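Long-range contacts in putative endoribonuclease (Klebsiella pneumoniae, PDB 3LYB), which probably acts as an endoribonuclease, as a member of the YjgF-like L-PSP family: residues S92-L97 and V143-W148; V98-N103 and T126-S131; I29-P34 and L70-Y75. One frame throughout, in Å; residues are numbered along the deposited sequence.

Interaction 1 of 3, residues S92-L97 and V143-W148; sequences SDVIKL and VEATVW
Lys96 and Thr146 lie side by side on one face of an antiparallel strand pair, pointing the same way from a classic beta bulge in which Ile95 and Lys96 both face Thr146. The axes of the short strand segments 94-97 and 143-148 approach to 4.7 Å, with N-to-C directions 152° apart. Lys96 CG stands anti to the backbone N (chi1 -168°), which carries the chain along Thr146 until CD lies 3.9 Å from Thr146 OG1. The lysine then bends away, and its NZ makes a salt bridge to Glu144 of a second subunit, not to Glu144 of its own chain, so this face takes part in a subunit interface. The opposite face is apolar. Leu97 slants across Val143, with CD2 3.9 Å from Val143 CG1, and the same methyl reaches Ala145 CB at 3.8 Å. Val94 CG1 approaches that CB at 3.9 Å, so both methyl groups converge on the alanine from the strand 94-97 side; Ala145 also touches Ile80 of helix 60-85. The bulge itself is loosely bonded: the N atoms of Ile95 and Lys96 make only weak bonds to Thr146 O. Firmer bonds lie on either side of them along the pair. Thr146 N donates to Lys96 O at 3.0 Å with an N-H...O angle of 171°, and Trp148 N meets Asp93 O at 3.0 Å, nearly in line with the carbonyl bond.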
ATOM      1  N   SER B  92      -3.895 -10.229 -42.972  1.00 54.39           N
ATOM      2  CA  SER B  92      -5.309 -10.617 -42.938  1.00 53.08           C
ATOM      3  C   SER B  92      -5.577 -12.112 -42.703  1.00 51.98           C
ATOM      4  O   SER B  92      -6.728 -12.512 -42.619  1.00 51.99           O
ATOM      5  CB  SER B  92      -6.019 -10.122 -44.195  1.00 53.33           C
ATOM      6  OG  SER B  92      -5.116 -10.095 -45.291  1.00 53.93           O
ATOM      7  N   ASP B  93      -4.524 -12.926 -42.600  1.00 50.83           N
ATOM      8  CA  ASP B  93      -4.648 -14.350 -42.237  1.00 49.62           C
ATOM      9  C   ASP B  93      -4.443 -14.563 -40.737  1.00 49.01           C
ATOM     10  O   ASP B  93      -4.647 -15.663 -40.217  1.00 48.92           O
ATOM     11  CB  ASP B  93      -3.638 -15.235 -42.999  1.00 49.97           C
ATOM     12  CG  ASP B  93      -3.625 -14.983 -44.518  1.00 50.60           C
ATOM     13  OD1 ASP B  93      -4.702 -15.017 -45.154  1.00 50.31           O
ATOM     14  OD2 ASP B  93      -2.522 -14.755 -45.074  1.00 51.33           O
ATOM     15  N   VAL B  94      -4.006 -13.518 -40.043  1.00 48.13           N
ATOM     16  CA  VAL B  94      -3.952 -13.538 -38.591  1.00 47.36           C
ATOM     17  C   VAL B  94      -5.354 -13.321 -38.060  1.00 46.54           C
ATOM     18  O   VAL B  94      -5.786 -12.175 -37.961  1.00 47.33           O
ATOM     19  CB  VAL B  94      -3.090 -12.398 -38.050  1.00 47.63           C
ATOM     20  CG1 VAL B  94      -2.937 -12.532 -36.550  1.00 47.17           C
ATOM     21  CG2 VAL B  94      -1.715 -12.374 -38.741  1.00 48.30           C
ATOM     22  N   ILE B  95      -6.061 -14.399 -37.729  1.00 44.91           N
ATOM     23  CA  ILE B  95      -7.468 -14.297 -37.319  1.00 44.09           C
ATOM     24  C   ILE B  95      -7.733 -14.089 -35.811  1.00 42.63           C
ATOM     25  O   ILE B  95      -8.812 -13.616 -35.420  1.00 42.79           O
ATOM     26  CB  ILE B  95      -8.301 -15.526 -37.767  1.00 44.51           C
ATOM     27  CG1 ILE B  95      -7.647 -16.806 -37.260  1.00 44.94           C
ATOM     28  CG2 ILE B  95      -8.476 -15.541 -39.292  1.00 45.64           C
ATOM     29  CD1 ILE B  95      -8.585 -17.708 -36.558  1.00 48.40           C
ATOM     30  N   LYS B  96      -6.775 -14.459 -34.968  1.00 40.43           N
ATOM     31  CA  LYS B  96      -6.953 -14.359 -33.523  1.00 37.96           C
ATOM     32  C   LYS B  96      -5.787 -13.591 -32.937  1.00 36.18           C
ATOM     33  O   LYS B  96      -4.624 -13.844 -33.265  1.00 35.55           O
ATOM     34  CB  LYS B  96      -7.035 -15.763 -32.912  1.00 38.14           C
ATOM     35  CG  LYS B  96      -7.494 -15.860 -31.460  1.00 38.90           C
ATOM     36  CD  LYS B  96      -6.904 -17.131 -30.838  1.00 41.56           C
ATOM     37  CE  LYS B  96      -7.810 -17.791 -29.816  1.00 41.15           C
ATOM     38  NZ  LYS B  96      -8.046 -16.899 -28.670  1.00 41.36           N
ATOM     39  N   LEU B  97      -6.099 -12.624 -32.090  1.00 34.37           N
ATOM     40  CA  LEU B  97      -5.057 -11.984 -31.272  1.00 32.62           C
ATOM     41  C   LEU B  97      -5.404 -12.073 -29.795  1.00 31.67           C
ATOM     42  O   LEU B  97      -6.554 -11.812 -29.400  1.00 31.56           O
ATOM     43  CB  LEU B  97      -4.864 -10.521 -31.661  1.00 32.01           C
ATOM     44  CG  LEU B  97      -4.350 -10.185 -33.060  1.00 31.57           C
ATOM     45  CD1 LEU B  97      -4.159  -8.702 -33.089  1.00 31.39           C
ATOM     46  CD2 LEU B  97      -3.056 -10.895 -33.445  1.00 30.17           C
ATOM     47  N   VAL B 143       1.464  -9.221 -27.528  1.00 31.75           N
ATOM     48  CA  VAL B 143       0.393  -9.821 -28.359  1.00 32.54           C
ATOM     49  C   VAL B 143       0.731 -11.223 -28.802  1.00 33.03           C
ATOM     50  O   VAL B 143       1.856 -11.499 -29.174  1.00 33.37           O
ATOM     51  CB  VAL B 143       0.073  -9.001 -29.624  1.00 32.35           C
ATOM     52  CG1 VAL B 143      -1.096  -9.643 -30.369  1.00 33.31           C
ATOM     53  CG2 VAL B 143      -0.272  -7.581 -29.273  1.00 31.30           C
ATOM     54  N   GLU B 144      -0.252 -12.105 -28.738  1.00 34.12           N
ATOM     55  CA  GLU B 144      -0.116 -13.481 -29.201  1.00 35.44           C
ATOM     56  C   GLU B 144      -1.011 -13.669 -30.418  1.00 35.32           C
ATOM     57  O   GLU B 144      -2.173 -13.306 -30.395  1.00 35.08           O
ATOM     58  CB  GLU B 144      -0.512 -14.459 -28.085  1.00 35.77           C
ATOM     59  CG  GLU B 144      -0.471 -15.944 -28.457  1.00 37.80           C
ATOM     60  CD  GLU B 144      -1.355 -16.802 -27.549  1.00 41.80           C
ATOM     61  OE1 GLU B 144      -1.009 -16.941 -26.357  1.00 45.04           O
ATOM     62  OE2 GLU B 144      -2.393 -17.350 -28.010  1.00 42.91           O
ATOM     63  N   ALA B 145      -0.461 -14.238 -31.474  1.00 36.24           N
ATOM     64  CA  ALA B 145      -1.167 -14.323 -32.736  1.00 37.77           C
ATOM     65  C   ALA B 145      -1.400 -15.754 -33.162  1.00 38.87           C
ATOM     66  O   ALA B 145      -0.535 -16.621 -33.019  1.00 39.67           O
ATOM     67  CB  ALA B 145      -0.407 -13.557 -33.829  1.00 37.68           C
ATOM     68  N   THR B 146      -2.583 -15.999 -33.691  1.00 40.34           N
ATOM     69  CA  THR B 146      -2.854 -17.262 -34.338  1.00 42.44           C
ATOM     70  C   THR B 146      -3.257 -17.052 -35.815  1.00 43.53           C
ATOM     71  O   THR B 146      -4.058 -16.176 -36.148  1.00 43.28           O
ATOM     72  CB  THR B 146      -3.878 -18.065 -33.556  1.00 42.27           C
ATOM     73  OG1 THR B 146      -3.428 -18.169 -32.201  1.00 43.28           O
ATOM     74  CG2 THR B 146      -4.004 -19.458 -34.131  1.00 42.46           C
ATOM     75  N   VAL B 147      -2.665 -17.863 -36.684  1.00 45.27           N
ATOM     76  CA  VAL B 147      -2.825 -17.711 -38.125  1.00 47.23           C
ATOM     77  C   VAL B 147      -3.561 -18.905 -38.769  1.00 48.17           C
ATOM     78  O   VAL B 147      -3.288 -20.066 -38.441  1.00 48.03           O
ATOM     79  CB  VAL B 147      -1.452 -17.485 -38.796  1.00 46.81           C
ATOM     80  CG1 VAL B 147      -1.630 -16.790 -40.095  1.00 48.31           C
ATOM     81  CG2 VAL B 147      -0.576 -16.608 -37.935  1.00 47.05           C
ATOM     82  N   TRP B 148      -4.518 -18.608 -39.652  1.00 49.86           N
ATOM     83  CA  TRP B 148      -5.107 -19.634 -40.539  1.00 51.50           C
ATOM     84  C   TRP B 148      -4.620 -19.429 -41.957  1.00 51.73           C
ATOM     85  O   TRP B 148      -4.868 -18.395 -42.577  1.00 51.19           O
ATOM     86  CB  TRP B 148      -6.627 -19.605 -40.503  1.00 52.36           C
ATOM     87  CG  TRP B 148      -7.314 -20.790 -41.178  1.00 54.78           C
ATOM     88  CD1 TRP B 148      -7.248 -22.107 -40.805  1.00 56.44           C
ATOM     89  CD2 TRP B 148      -8.203 -20.738 -42.302  1.00 57.17           C
ATOM     90  NE1 TRP B 148      -8.041 -22.878 -41.627  1.00 57.28           N
ATOM     91  CE2 TRP B 148      -8.631 -22.066 -42.561  1.00 58.34           C
ATOM     92  CE3 TRP B 148      -8.682 -19.699 -43.116  1.00 58.46           C
ATOM     93  CZ2 TRP B 148      -9.513 -22.383 -43.610  1.00 60.03           C
ATOM     94  CZ3 TRP B 148      -9.564 -20.012 -44.158  1.00 60.23           C
ATOM     95  CH2 TRP B 148      -9.967 -21.346 -44.394  1.00 60.66           C
TER

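Interaction 2 of 3, residues V98-N103 and T126-S131; sequences VQYFRN and TVVQVS
Thr126 O is gripped twice by one residue, Gln99, whose backbone N donates at 2.7 Å and whose side-chain NE2 donates at 3.0 Å. The two donors arrive from opposite faces of the carbonyl plane: N is tilted modestly from it, whereas NE2 stands 56° out of it. A bend at chi2 (132°) turns the glutamine amide toward strand 126-129, and Thr126 O lies in that amide's own plane. NE2 also bonds Ser125 OG and Tyr110 OH binds OE1, so both ends of the amide are held and its rotation is fixed. Further along these parallel strands, Phe101 N donates to Val128 O at 2.8 Å, and the same oxygen lies at the edge of the Phe101 ring, near its plane. CE1 of that ring lies 3.5 Å from Val127 CG1. On the other face Tyr100 and Val128 run alongside each other, with CD1 3.6 Å from Val128 CG2. Beyond the strands, Arg102 NE reaches Ser131 O at 2.9 Å; the oxygen is at the guanidinium edge, in its plane, and the N-H...O angle is 165°. The pair is the parallel part of a beta-alpha-beta crossover through helix 107-115, whose Phe107 packs on Phe101 and whose Tyr110 meets its ring edge-to-face, on the sheet side carrying Gln99. Strand 141-148 borders strand 94-101, while beyond Val128 and Gln129 a strand of a second subunit continues the sheet.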
ATOM      1  N   VAL B  98      -4.424 -12.457 -28.982  1.00 30.36           N
ATOM      2  CA  VAL B  98      -4.552 -12.293 -27.528  1.00 29.20           C
ATOM      3  C   VAL B  98      -3.601 -11.164 -27.099  1.00 28.96           C
ATOM      4  O   VAL B  98      -2.390 -11.251 -27.308  1.00 28.41           O
ATOM      5  CB  VAL B  98      -4.364 -13.618 -26.713  1.00 28.92           C
ATOM      6  CG1 VAL B  98      -4.593 -13.362 -25.247  1.00 27.33           C
ATOM      7  CG2 VAL B  98      -5.335 -14.683 -27.177  1.00 26.64           C
ATOM      8  N   GLN B  99      -4.170 -10.100 -26.538  1.00 28.44           N
ATOM      9  CA  GLN B  99      -3.398  -8.918 -26.177  1.00 28.51           C
ATOM     10  C   GLN B  99      -3.361  -8.651 -24.674  1.00 28.13           C
ATOM     11  O   GLN B  99      -4.394  -8.485 -24.036  1.00 28.61           O
ATOM     12  CB  GLN B  99      -3.955  -7.708 -26.911  1.00 29.08           C
ATOM     13  CG  GLN B  99      -3.824  -7.812 -28.440  1.00 30.18           C
ATOM     14  CD  GLN B  99      -5.114  -7.469 -29.142  1.00 32.24           C
ATOM     15  OE1 GLN B  99      -5.106  -6.766 -30.133  1.00 35.21           O
ATOM     16  NE2 GLN B  99      -6.237  -7.976 -28.633  1.00 32.58           N
ATOM     17  N   TYR B 100      -2.148  -8.581 -24.136  1.00 27.91           N
ATOM     18  CA  TYR B 100      -1.884  -8.452 -22.714  1.00 27.06           C
ATOM     19  C   TYR B 100      -1.299  -7.085 -22.386  1.00 26.61           C
ATOM     20  O   TYR B 100      -0.274  -6.698 -22.931  1.00 26.04           O
ATOM     21  CB  TYR B 100      -0.873  -9.517 -22.319  1.00 27.49           C
ATOM     22  CG  TYR B 100      -1.322 -10.953 -22.524  1.00 28.28           C
ATOM     23  CD1 TYR B 100      -2.192 -11.556 -21.622  1.00 27.64           C
ATOM     24  CD2 TYR B 100      -0.852 -11.710 -23.602  1.00 29.56           C
ATOM     25  CE1 TYR B 100      -2.603 -12.859 -21.780  1.00 29.83           C
ATOM     26  CE2 TYR B 100      -1.251 -13.038 -23.777  1.00 30.96           C
ATOM     27  CZ  TYR B 100      -2.123 -13.609 -22.844  1.00 33.29           C
ATOM     28  OH  TYR B 100      -2.549 -14.919 -22.971  1.00 36.52           O
ATOM     29  N   PHE B 101      -1.944  -6.365 -21.476  1.00 26.69           N
ATOM     30  CA  PHE B 101      -1.491  -5.037 -21.076  1.00 27.09           C
ATOM     31  C   PHE B 101      -1.118  -4.981 -19.621  1.00 27.33           C
ATOM     32  O   PHE B 101      -1.743  -5.640 -18.787  1.00 28.26           O
ATOM     33  CB  PHE B 101      -2.617  -4.018 -21.227  1.00 27.18           C
ATOM     34  CG  PHE B 101      -3.024  -3.739 -22.631  1.00 27.15           C
ATOM     35  CD1 PHE B 101      -3.772  -4.666 -23.355  1.00 24.59           C
ATOM     36  CD2 PHE B 101      -2.696  -2.515 -23.226  1.00 28.03           C
ATOM     37  CE1 PHE B 101      -4.179  -4.377 -24.661  1.00 26.35           C
ATOM     38  CE2 PHE B 101      -3.101  -2.223 -24.535  1.00 27.36           C
ATOM     39  CZ  PHE B 101      -3.847  -3.165 -25.253  1.00 26.21           C
ATOM     40  N   ARG B 102      -0.141  -4.144 -19.309  1.00 27.12           N
ATOM     41  CA  ARG B 102       0.099  -3.731 -17.936  1.00 27.07           C
ATOM     42  C   ARG B 102      -0.934  -2.715 -17.473  1.00 27.18           C
ATOM     43  O   ARG B 102      -1.161  -2.560 -16.286  1.00 27.66           O
ATOM     44  CB  ARG B 102       1.506  -3.132 -17.796  1.00 26.97           C
ATOM     45  CG  ARG B 102       2.554  -4.217 -17.683  1.00 27.95           C
ATOM     46  CD  ARG B 102       3.816  -3.785 -17.029  1.00 27.05           C
ATOM     47  NE  ARG B 102       3.661  -3.684 -15.597  1.00 29.98           N
ATOM     48  CZ  ARG B 102       4.062  -2.650 -14.860  1.00 32.06           C
ATOM     49  NH1 ARG B 102       4.680  -1.615 -15.417  1.00 30.87           N
ATOM     50  NH2 ARG B 102       3.874  -2.674 -13.544  1.00 32.96           N
ATOM     51  N   ASN B 103      -1.548  -2.008 -18.414  1.00 27.43           N
ATOM     52  CA  ASN B 103      -2.454  -0.907 -18.087  1.00 27.15           C
ATOM     53  C   ASN B 103      -3.464  -0.644 -19.198  1.00 27.15           C
ATOM     54  O   ASN B 103      -3.118  -0.048 -20.223  1.00 26.36           O
ATOM     55  CB  ASN B 103      -1.650   0.366 -17.838  1.00 26.78           C
ATOM     56  CG  ASN B 103      -2.486   1.470 -17.257  1.00 26.65           C
ATOM     57  OD1 ASN B 103      -3.682   1.605 -17.537  1.00 27.13           O
ATOM     58  ND2 ASN B 103      -1.869   2.263 -16.425  1.00 26.94           N
ATOM     59  N   THR B 126      -8.891 -10.826 -27.757  1.00 33.19           N
ATOM     60  CA  THR B 126      -8.944 -10.839 -26.318  1.00 32.01           C
ATOM     61  C   THR B 126      -7.973  -9.794 -25.780  1.00 31.10           C
ATOM     62  O   THR B 126      -6.838  -9.661 -26.261  1.00 31.03           O
ATOM     63  CB  THR B 126      -8.610 -12.232 -25.754  1.00 31.96           C
ATOM     64  OG1 THR B 126      -9.592 -13.150 -26.211  1.00 32.02           O
ATOM     65  CG2 THR B 126      -8.618 -12.232 -24.230  1.00 31.60           C
ATOM     66  N   VAL B 127      -8.427  -9.062 -24.779  1.00 30.32           N
ATOM     67  CA  VAL B 127      -7.668  -7.959 -24.215  1.00 29.71           C
ATOM     68  C   VAL B 127      -7.774  -8.041 -22.706  1.00 29.38           C
ATOM     69  O   VAL B 127      -8.866  -7.880 -22.157  1.00 29.18           O
ATOM     70  CB  VAL B 127      -8.263  -6.616 -24.653  1.00 29.85           C
ATOM     71  CG1 VAL B 127      -7.463  -5.497 -24.079  1.00 30.57           C
ATOM     72  CG2 VAL B 127      -8.341  -6.505 -26.175  1.00 28.76           C
ATOM     73  N   VAL B 128      -6.653  -8.288 -22.030  1.00 28.95           N
ATOM     74  CA  VAL B 128      -6.633  -8.266 -20.563  1.00 27.80           C
ATOM     75  C   VAL B 128      -5.459  -7.487 -19.967  1.00 28.11           C
ATOM     76  O   VAL B 128      -4.369  -7.414 -20.551  1.00 27.42           O
ATOM     77  CB  VAL B 128      -6.633  -9.678 -19.954  1.00 27.74           C
ATOM     78  CG1 VAL B 128      -7.941 -10.398 -20.289  1.00 27.67           C
ATOM     79  CG2 VAL B 128      -5.365 -10.475 -20.368  1.00 25.16           C
ATOM     80  N   GLN B 129      -5.695  -6.927 -18.778  1.00 28.23           N
ATOM     81  CA  GLN B 129      -4.641  -6.294 -18.004  1.00 27.88           C
ATOM     82  C   GLN B 129      -4.035  -7.316 -17.063  1.00 28.05           C
ATOM     83  O   GLN B 129      -4.703  -7.831 -16.144  1.00 28.87           O
ATOM     84  CB  GLN B 129      -5.156  -5.091 -17.220  1.00 27.16           C
ATOM     85  CG  GLN B 129      -4.048  -4.364 -16.464  1.00 27.16           C
ATOM     86  CD  GLN B 129      -4.476  -3.016 -15.886  1.00 26.59           C
ATOM     87  OE1 GLN B 129      -5.122  -2.199 -16.547  1.00 29.08           O
ATOM     88  NE2 GLN B 129      -4.102  -2.781 -14.656  1.00 24.21           N
ATOM     89  N   VAL B 130      -2.758  -7.594 -17.281  1.00 27.26           N
ATOM     90  CA  VAL B 130      -2.010  -8.469 -16.383  1.00 26.41           C
ATOM     91  C   VAL B 130      -0.987  -7.644 -15.603  1.00 25.99           C
ATOM     92  O   VAL B 130      -0.899  -6.450 -15.798  1.00 25.46           O
ATOM     93  CB  VAL B 130      -1.370  -9.643 -17.161  1.00 26.44           C
ATOM     94  CG1 VAL B 130      -2.454 -10.378 -18.008  1.00 24.47           C
ATOM     95  CG2 VAL B 130      -0.240  -9.152 -18.033  1.00 25.49           C
ATOM     96  N   SER B 131      -0.217  -8.276 -14.724  1.00 26.62           N
ATOM     97  CA  SER B 131       0.740  -7.549 -13.899  1.00 26.60           C
ATOM     98  C   SER B 131       1.998  -7.253 -14.669  1.00 26.73           C
ATOM     99  O   SER B 131       2.498  -6.148 -14.624  1.00 27.73           O
ATOM    100  CB  SER B 131       1.115  -8.326 -12.641  1.00 26.93           C
ATOM    101  OG  SER B 131      -0.035  -8.807 -11.958  1.00 29.34           O
TER

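Interaction 3 of 3, residues I29-P34 and L70-Y75; sequences IIPVNP and LAQSWY
The apolar part of the contact joins Pro31 to Gln72 and Tyr75. The pyrrolidine ring lies obliquely over the aliphatic stem of the glutamine, with Pro31 CG 3.5 Å from Gln72 CG and Pro31 CB 3.8 Å from Gln72 CB. The stem is extended beyond CG, taking the amide past the proline: NE2 donates to Val40 O, farther along the same loop, and to Thr138 O, while OE1 accepts from Leu140 N, just before strand 141-148. Both amide atoms are therefore satisfied while CG and CB remain against Pro31. Nearer the backbone, Pro31 CA lies 4.0 Å from Tyr75 CD2. Pro31 is the centre of an inverse gamma turn, seen in a 2.8 Å bond from Val32 N to Ile30 O, and this turn packs the loop between strand 23-26 and helix 48-54 against helix 60-85 of the YjgF-like fold. Contacts with polar atoms follow the tyrosine outward. With chi1 at -155°, trans to N, the ring is sent along the loop, where CE2 comes 3.3 Å from Val32 O. At the phenol end, the Asn33 amide plane is turned 69° from the ring plane, and Asn33 OD1 lies 3.2 Å from Tyr75 OH. Pro34 approaches from the opposite direction, its CD 3.6 Å from Tyr75 OH.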
ATOM      1  N   ILE B  29       4.453 -12.101 -28.591  1.00 36.06           N
ATOM      2  CA  ILE B  29       5.566 -11.231 -28.992  1.00 35.44           C
ATOM      3  C   ILE B  29       5.651  -9.968 -28.135  1.00 34.96           C
ATOM      4  O   ILE B  29       4.646  -9.369 -27.785  1.00 33.94           O
ATOM      5  CB  ILE B  29       5.563 -10.947 -30.519  1.00 35.44           C
ATOM      6  CG1 ILE B  29       6.194 -12.142 -31.241  1.00 35.49           C
ATOM      7  CG2 ILE B  29       6.353  -9.651 -30.867  1.00 34.98           C
ATOM      8  CD1 ILE B  29       5.824 -12.271 -32.707  1.00 36.48           C
ATOM      9  N   ILE B  30       6.871  -9.599 -27.782  1.00 35.59           N
ATOM     10  CA  ILE B  30       7.124  -8.410 -26.994  1.00 37.06           C
ATOM     11  C   ILE B  30       8.012  -7.419 -27.771  1.00 38.40           C
ATOM     12  O   ILE B  30       8.723  -7.813 -28.690  1.00 38.48           O
ATOM     13  CB  ILE B  30       7.762  -8.779 -25.636  1.00 36.88           C
ATOM     14  CG1 ILE B  30       8.812  -9.863 -25.824  1.00 36.67           C
ATOM     15  CG2 ILE B  30       6.698  -9.261 -24.650  1.00 36.29           C
ATOM     16  CD1 ILE B  30       9.975  -9.725 -24.847  1.00 39.05           C
ATOM     17  N   PRO B  31       7.988  -6.125 -27.402  1.00 40.06           N
ATOM     18  CA  PRO B  31       8.756  -5.135 -28.174  1.00 41.26           C
ATOM     19  C   PRO B  31      10.252  -5.100 -27.848  1.00 43.20           C
ATOM     20  O   PRO B  31      10.741  -4.118 -27.294  1.00 43.00           O
ATOM     21  CB  PRO B  31       8.102  -3.825 -27.778  1.00 41.39           C
ATOM     22  CG  PRO B  31       7.629  -4.070 -26.371  1.00 40.96           C
ATOM     23  CD  PRO B  31       7.231  -5.508 -26.294  1.00 39.98           C
ATOM     24  N   VAL B  32      10.968  -6.167 -28.189  1.00 45.70           N
ATOM     25  CA  VAL B  32      12.406  -6.193 -28.015  1.00 48.96           C
ATOM     26  C   VAL B  32      13.100  -6.266 -29.352  1.00 51.51           C
ATOM     27  O   VAL B  32      12.626  -6.940 -30.281  1.00 51.61           O
ATOM     28  CB  VAL B  32      12.892  -7.394 -27.178  1.00 48.95           C
ATOM     29  CG1 VAL B  32      12.161  -7.453 -25.839  1.00 48.92           C
ATOM     30  CG2 VAL B  32      12.749  -8.714 -27.968  1.00 50.32           C
ATOM     31  N   ASN B  33      14.236  -5.577 -29.442  1.00 54.72           N
ATOM     32  CA  ASN B  33      15.097  -5.697 -30.607  1.00 57.62           C
ATOM     33  C   ASN B  33      15.716  -7.101 -30.635  1.00 59.16           C
ATOM     34  O   ASN B  33      16.371  -7.496 -29.665  1.00 59.58           O
ATOM     35  CB  ASN B  33      16.178  -4.623 -30.581  1.00 58.07           C
ATOM     36  CG  ASN B  33      16.319  -3.911 -31.915  1.00 59.88           C
ATOM     37  OD1 ASN B  33      16.328  -4.549 -32.972  1.00 61.54           O
ATOM     38  ND2 ASN B  33      16.429  -2.574 -31.870  1.00 61.05           N
ATOM     39  N   PRO B  34      15.481  -7.879 -31.719  1.00 60.54           N
ATOM     40  CA  PRO B  34      16.188  -9.174 -31.791  1.00 61.45           C
ATOM     41  C   PRO B  34      17.707  -8.965 -31.867  1.00 62.06           C
ATOM     42  O   PRO B  34      18.477  -9.842 -31.478  1.00 61.76           O
ATOM     43  CB  PRO B  34      15.652  -9.811 -33.087  1.00 61.49           C
ATOM     44  CG  PRO B  34      14.338  -9.114 -33.352  1.00 61.24           C
ATOM     45  CD  PRO B  34      14.553  -7.694 -32.851  1.00 60.73           C
ATOM     46  N   LEU B  70       2.827   3.562 -28.012  1.00 25.56           N
ATOM     47  CA  LEU B  70       2.656   3.603 -29.467  1.00 25.04           C
ATOM     48  C   LEU B  70       3.797   2.843 -30.114  1.00 25.44           C
ATOM     49  O   LEU B  70       3.584   1.918 -30.892  1.00 25.51           O
ATOM     50  CB  LEU B  70       2.585   5.053 -29.971  1.00 24.43           C
ATOM     51  CG  LEU B  70       1.316   5.858 -29.622  1.00 22.44           C
ATOM     52  CD1 LEU B  70       1.469   7.343 -29.988  1.00 21.66           C
ATOM     53  CD2 LEU B  70       0.052   5.263 -30.251  1.00 18.70           C
ATOM     54  N   ALA B  71       5.012   3.194 -29.722  1.00 26.12           N
ATOM     55  CA  ALA B  71       6.196   2.542 -30.249  1.00 27.06           C
ATOM     56  C   ALA B  71       6.201   1.048 -29.993  1.00 27.67           C
ATOM     57  O   ALA B  71       6.489   0.280 -30.893  1.00 28.49           O
ATOM     58  CB  ALA B  71       7.446   3.181 -29.678  1.00 27.07           C
ATOM     59  N   GLN B  72       5.884   0.627 -28.772  1.00 28.66           N
ATOM     60  CA  GLN B  72       5.876  -0.802 -28.443  1.00 29.10           C
ATOM     61  C   GLN B  72       4.771  -1.542 -29.204  1.00 29.76           C
ATOM     62  O   GLN B  72       4.978  -2.661 -29.700  1.00 29.95           O
ATOM     63  CB  GLN B  72       5.730  -1.019 -26.935  1.00 29.46           C
ATOM     64  CG  GLN B  72       6.982  -0.661 -26.083  1.00 29.18           C
ATOM     65  CD  GLN B  72       6.821  -1.042 -24.613  1.00 27.69           C
ATOM     66  OE1 GLN B  72       5.857  -1.696 -24.239  1.00 27.62           O
ATOM     67  NE2 GLN B  72       7.749  -0.627 -23.789  1.00 24.57           N
ATOM     68  N   SER B  73       3.606  -0.920 -29.330  1.00 29.94           N
ATOM     69  CA  SER B  73       2.528  -1.570 -30.038  1.00 30.95           C
ATOM     70  C   SER B  73       2.940  -1.774 -31.481  1.00 31.83           C
ATOM     71  O   SER B  73       2.768  -2.868 -32.058  1.00 31.47           O
ATOM     72  CB  SER B  73       1.248  -0.748 -29.966  1.00 30.70           C
ATOM     73  OG  SER B  73       0.840  -0.564 -28.619  1.00 31.27           O
ATOM     74  N   TRP B  74       3.510  -0.719 -32.059  1.00 32.95           N
ATOM     75  CA  TRP B  74       3.807  -0.755 -33.462  1.00 33.85           C
ATOM     76  C   TRP B  74       4.838  -1.862 -33.657  1.00 34.43           C
ATOM     77  O   TRP B  74       4.654  -2.774 -34.472  1.00 34.99           O
ATOM     78  CB  TRP B  74       4.300   0.599 -33.980  1.00 34.01           C
ATOM     79  CG  TRP B  74       4.816   0.457 -35.375  1.00 35.24           C
ATOM     80  CD1 TRP B  74       4.077   0.467 -36.531  1.00 35.47           C
ATOM     81  CD2 TRP B  74       6.170   0.186 -35.762  1.00 35.35           C
ATOM     82  NE1 TRP B  74       4.899   0.248 -37.617  1.00 36.86           N
ATOM     83  CE2 TRP B  74       6.188   0.077 -37.173  1.00 37.15           C
ATOM     84  CE3 TRP B  74       7.372   0.045 -35.054  1.00 36.04           C
ATOM     85  CZ2 TRP B  74       7.368  -0.167 -37.896  1.00 37.19           C
ATOM     86  CZ3 TRP B  74       8.552  -0.193 -35.764  1.00 37.59           C
ATOM     87  CH2 TRP B  74       8.537  -0.292 -37.177  1.00 38.48           C
ATOM     88  N   TYR B  75       5.897  -1.801 -32.862  1.00 34.47           N
ATOM     89  CA  TYR B  75       6.977  -2.762 -32.941  1.00 34.89           C
ATOM     90  C   TYR B  75       6.491  -4.203 -32.853  1.00 34.42           C
ATOM     91  O   TYR B  75       7.010  -5.087 -33.509  1.00 34.55           O
ATOM     92  CB  TYR B  75       7.996  -2.459 -31.843  1.00 35.21           C
ATOM     93  CG  TYR B  75       9.361  -2.953 -32.175  1.00 38.11           C
ATOM     94  CD1 TYR B  75      10.298  -2.111 -32.783  1.00 40.77           C
ATOM     95  CD2 TYR B  75       9.724  -4.282 -31.913  1.00 40.95           C
ATOM     96  CE1 TYR B  75      11.578  -2.580 -33.119  1.00 42.95           C
ATOM     97  CE2 TYR B  75      11.000  -4.761 -32.233  1.00 42.82           C
ATOM     98  CZ  TYR B  75      11.915  -3.911 -32.845  1.00 44.32           C
ATOM     99  OH  TYR B  75      13.176  -4.398 -33.167  1.00 48.86           O
TER

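Interactions 1 and 2 are both buried and share strand 94-101, pairing it on one side with 143-148 (antiparallel) and on the other with 126-131 (parallel). They meet directly: Glu144 N lies 2.7 Å from Val98 O and Leu97 O 3.0 Å from Thr126 N, both probable hydrogen bonds. In each, backbone bonds set the register and side chains sort to two faces. Interaction 3, only partly buried, instead sets a loop against helix 60-85 through proline, glutamine and tyrosine side chains. It touches interaction 1 at Val143 O and Ile29 N, 2.7 Å apart, but not interaction 2, whose nearest atoms are about 6 Å away.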